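Local coordinates for protein 455aa long hypothetical phospho-sugar mutase (Sulfolobus tokodaii, PDB 2F7L) that interconverts the 6-phosphates and 1-phosphates of glucosamine and galactosamine, using one magnesium ion per subunit, on the route to UDP-N-acetylglucosamine and UDP-N-acetylgalactosamine, at residues 265-273 with 345-356. Sequence-based numbering, arbitrary orientation.
Sequences LLSYWASVK and SFALMLELLANE
The indole of Trp269 lies against helix 345-356 as a knob in a hole formed by Glu351, Leu352, Asn355 and Glu356. Leu352 covers one face of the ring: its CB stands over the face of the five-membered ring of Trp269, 3.9 Å from the centroid, in a CH-pi contact, while its CD2 reaches the benzo side at CE3. With CG anti to the backbone N (chi1 -164°), Trp269 turns the edge bearing NE1 to Glu351, whose carboxylate stands nearly perpendicular to the ring. Trp269 NE1 donates to Glu351 OE2 over 2.7 Å, meeting it on the anti side and 33° out of the carboxylate plane. Glu351 OE2 also accepts, through its syn lone pair, from Lys273 NZ at 2.6 Å, the hydrogen bond of a salt bridge. The CG of Lys273 lies above the opposite face of the indole, toward its rim. Toward the start of both segments, Leu266 CD1 packs 3.7 Å from Met349 SD. The axes of segments 265-272 and 345-356 cross at 72°. Further out, the backbone of the 162-164 loop fixes both charged partners: Asp164 N donates to Glu351 OE1, and Lys273 NZ to His162 O. A leucine in place of Trp269 would probably leave Glu351 OE2 without its indole donor and Leu352 without its flat ring surface. Thus two helices of the third alpha/beta/alpha domain are joined by apolar packing and a buried carboxylate, whose negative charge the lysine and two N-H donors probably stabilise.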
loop_
_atom_site.group_PDB
_atom_site.type_symbol
_atom_site.label_atom_id
_atom_site.label_comp_id
_atom_site.label_asym_id
_atom_site.label_seq_id
_atom_site.Cartn_x
_atom_site.Cartn_y
_atom_site.Cartn_z
ATOM N N LEU A 265 14.035 -3.567 7.267
ATOM C CA LEU A 265 15.074 -2.571 7.522
ATOM C C LEU A 265 14.445 -1.317 8.143
ATOM O O LEU A 265 14.979 -0.739 9.090
ATOM C CB LEU A 265 15.748 -2.211 6.193
ATOM C CG LEU A 265 17.223 -2.537 5.939
ATOM C CD1 LEU A 265 17.652 -3.711 6.774
ATOM C CD2 LEU A 265 17.438 -2.821 4.460
ATOM N N LEU A 266 13.308 -0.900 7.587
ATOM C CA LEU A 266 12.572 0.273 8.049
ATOM C C LEU A 266 11.919 -0.024 9.380
ATOM O O LEU A 266 11.858 0.829 10.266
ATOM C CB LEU A 266 11.504 0.650 7.028
ATOM C CG LEU A 266 11.778 1.858 6.125
ATOM C CD1 LEU A 266 13.264 2.035 5.816
ATOM C CD2 LEU A 266 10.968 1.683 4.865
ATOM N N SER A 267 11.423 -1.243 9.523
ATOM C CA SER A 267 10.787 -1.648 10.767
ATOM C C SER A 267 11.862 -1.550 11.863
ATOM O O SER A 267 11.593 -1.254 13.026
ATOM C CB SER A 267 10.268 -3.079 10.625
ATOM O OG SER A 267 9.158 -3.288 11.477
ATOM N N TYR A 268 13.099 -1.785 11.465
ATOM C CA TYR A 268 14.221 -1.712 12.385
ATOM C C TYR A 268 14.463 -0.265 12.845
ATOM O O TYR A 268 14.389 0.053 14.038
ATOM C CB TYR A 268 15.469 -2.258 11.690
ATOM C CG TYR A 268 16.743 -1.937 12.408
ATOM C CD1 TYR A 268 16.972 -2.412 13.701
ATOM C CD2 TYR A 268 17.712 -1.127 11.812
ATOM C CE1 TYR A 268 18.138 -2.085 14.387
ATOM C CE2 TYR A 268 18.883 -0.791 12.492
ATOM C CZ TYR A 268 19.087 -1.273 13.779
ATOM O OH TYR A 268 20.230 -0.931 14.462
ATOM N N TRP A 269 14.765 0.597 11.884
ATOM C CA TRP A 269 15.020 1.997 12.155
ATOM C C TRP A 269 13.950 2.622 13.050
ATOM O O TRP A 269 14.245 3.482 13.877
ATOM C CB TRP A 269 15.093 2.758 10.836
ATOM C CG TRP A 269 15.703 4.094 10.977
ATOM C CD1 TRP A 269 15.218 5.274 10.498
ATOM C CD2 TRP A 269 16.945 4.399 11.616
ATOM N NE1 TRP A 269 16.084 6.301 10.797
ATOM C CE2 TRP A 269 17.155 5.790 11.481
ATOM C CE3 TRP A 269 17.905 3.632 12.291
ATOM C CZ2 TRP A 269 18.286 6.428 11.992
ATOM C CZ3 TRP A 269 19.029 4.270 12.799
ATOM C CH2 TRP A 269 19.207 5.653 12.646
ATOM N N ALA A 270 12.707 2.188 12.884
ATOM C CA ALA A 270 11.614 2.734 13.680
ATOM C C ALA A 270 11.825 2.506 15.177
ATOM O O ALA A 270 11.417 3.343 15.992
ATOM C CB ALA A 270 10.285 2.139 13.243
ATOM N N SER A 271 12.448 1.384 15.538
ATOM C CA SER A 271 12.725 1.074 16.948
ATOM C C SER A 271 13.869 1.954 17.459
ATOM O O SER A 271 13.895 2.349 18.626
ATOM C CB SER A 271 13.125 -0.390 17.113
ATOM O OG SER A 271 14.347 -0.628 16.434
ATOM N N VAL A 272 14.817 2.245 16.581
ATOM C CA VAL A 272 15.942 3.090 16.939
ATOM C C VAL A 272 15.446 4.503 17.249
ATOM O O VAL A 272 16.002 5.177 18.111
ATOM C CB VAL A 272 16.973 3.159 15.790
ATOM C CG1 VAL A 272 18.044 4.181 16.104
ATOM C CG2 VAL A 272 17.598 1.776 15.568
ATOM N N LYS A 273 14.398 4.942 16.551
ATOM C CA LYS A 273 13.823 6.275 16.763
ATOM C C LYS A 273 12.819 6.313 17.921
ATOM O O LYS A 273 12.349 7.379 18.308
ATOM C CB LYS A 273 13.094 6.751 15.501
ATOM C CG LYS A 273 13.926 6.849 14.245
ATOM C CD LYS A 273 13.034 7.198 13.051
ATOM C CE LYS A 273 12.583 8.648 13.037
ATOM N NZ LYS A 273 13.689 9.536 12.654
ATOM N N SER A 345 8.392 6.638 3.516
ATOM C CA SER A 345 9.325 5.534 3.493
ATOM C C SER A 345 10.647 5.936 2.897
ATOM O O SER A 345 11.693 5.584 3.429
ATOM C CB SER A 345 8.734 4.387 2.697
ATOM O OG SER A 345 7.495 4.024 3.250
ATOM N N PHE A 346 10.595 6.652 1.782
ATOM C CA PHE A 346 11.804 7.103 1.105
ATOM C C PHE A 346 12.663 7.970 2.049
ATOM O O PHE A 346 13.899 7.884 2.050
ATOM C CB PHE A 346 11.423 7.906 -0.140
ATOM C CG PHE A 346 12.567 8.677 -0.738
ATOM C CD1 PHE A 346 13.527 8.043 -1.507
ATOM C CD2 PHE A 346 12.683 10.045 -0.527
ATOM C CE1 PHE A 346 14.583 8.756 -2.065
ATOM C CE2 PHE A 346 13.740 10.765 -1.080
ATOM C CZ PHE A 346 14.691 10.115 -1.851
ATOM N N ALA A 347 11.995 8.803 2.847
ATOM C CA ALA A 347 12.665 9.679 3.801
ATOM C C ALA A 347 13.309 8.878 4.938
ATOM O O ALA A 347 14.449 9.144 5.341
ATOM C CB ALA A 347 11.668 10.686 4.383
ATOM N N LEU A 348 12.571 7.915 5.473
ATOM C CA LEU A 348 13.092 7.103 6.546
ATOM C C LEU A 348 14.276 6.310 6.038
ATOM O O LEU A 348 15.236 6.081 6.770
ATOM C CB LEU A 348 12.022 6.151 7.064
ATOM C CG LEU A 348 10.929 6.793 7.914
ATOM C CD1 LEU A 348 9.829 5.783 8.201
ATOM C CD2 LEU A 348 11.532 7.310 9.205
ATOM N N MET A 349 14.220 5.903 4.778
ATOM C CA MET A 349 15.302 5.110 4.221
ATOM C C MET A 349 16.572 5.930 4.149
ATOM O O MET A 349 17.633 5.472 4.559
ATOM C CB MET A 349 14.935 4.587 2.831
ATOM C CG MET A 349 15.921 3.559 2.271
ATOM S SD MET A 349 15.991 2.038 3.242
ATOM C CE MET A 349 14.906 0.970 2.284
ATOM N N LEU A 350 16.461 7.143 3.615
ATOM C CA LEU A 350 17.616 8.034 3.514
ATOM C C LEU A 350 18.171 8.352 4.909
ATOM O O LEU A 350 19.335 8.729 5.036
ATOM C CB LEU A 350 17.244 9.341 2.798
ATOM C CG LEU A 350 16.966 9.277 1.296
ATOM C CD1 LEU A 350 16.841 10.680 0.748
ATOM C CD2 LEU A 350 18.087 8.552 0.578
ATOM N N GLU A 351 17.348 8.216 5.948
ATOM C CA GLU A 351 17.842 8.483 7.286
ATOM C C GLU A 351 18.665 7.262 7.683
ATOM O O GLU A 351 19.876 7.357 7.861
ATOM C CB GLU A 351 16.701 8.715 8.289
ATOM C CG GLU A 351 16.984 9.889 9.233
ATOM C CD GLU A 351 16.104 9.922 10.492
ATOM O OE1 GLU A 351 16.109 10.965 11.194
ATOM O OE2 GLU A 351 15.420 8.916 10.796
ATOM N N LEU A 352 18.002 6.116 7.792
ATOM C CA LEU A 352 18.633 4.840 8.131
ATOM C C LEU A 352 19.958 4.660 7.365
ATOM O O LEU A 352 20.982 4.285 7.929
ATOM C CB LEU A 352 17.648 3.714 7.790
ATOM C CG LEU A 352 17.882 2.240 8.135
ATOM C CD1 LEU A 352 18.226 1.462 6.870
ATOM C CD2 LEU A 352 18.965 2.131 9.213
ATOM N N LEU A 353 19.923 4.958 6.076
ATOM C CA LEU A 353 21.091 4.854 5.219
ATOM C C LEU A 353 22.157 5.876 5.611
ATOM O O LEU A 353 23.354 5.597 5.557
ATOM C CB LEU A 353 20.666 5.086 3.769
ATOM C CG LEU A 353 21.404 4.320 2.673
ATOM C CD1 LEU A 353 22.827 4.820 2.616
ATOM C CD2 LEU A 353 21.362 2.814 2.945
ATOM N N ALA A 354 21.717 7.065 6.001
ATOM C CA ALA A 354 22.628 8.141 6.383
ATOM C C ALA A 354 23.364 7.860 7.676
ATOM O O ALA A 354 24.552 8.141 7.804
ATOM C CB ALA A 354 21.858 9.432 6.520
ATOM N N ASN A 355 22.641 7.305 8.636
ATOM C CA ASN A 355 23.194 7.007 9.940
ATOM C C ASN A 355 24.048 5.735 9.971
ATOM O O ASN A 355 24.812 5.527 10.905
ATOM C CB ASN A 355 22.055 6.902 10.957
ATOM C CG ASN A 355 22.534 7.076 12.388
ATOM O OD1 ASN A 355 21.800 6.821 13.340
ATOM N ND2 ASN A 355 23.784 7.523 12.547
ATOM N N GLU A 356 23.929 4.881 8.962
ATOM C CA GLU A 356 24.727 3.656 8.936
ATOM C C GLU A 356 26.001 3.898 8.132
ATOM O O GLU A 356 26.956 3.121 8.190
ATOM C CB GLU A 356 23.928 2.514 8.311
ATOM C CG GLU A 356 22.637 2.196 9.043
ATOM C CD GLU A 356 22.871 1.649 10.436
ATOM O OE1 GLU A 356 23.696 0.723 10.540
ATOM O OE2 GLU A 356 22.236 2.119 11.418
#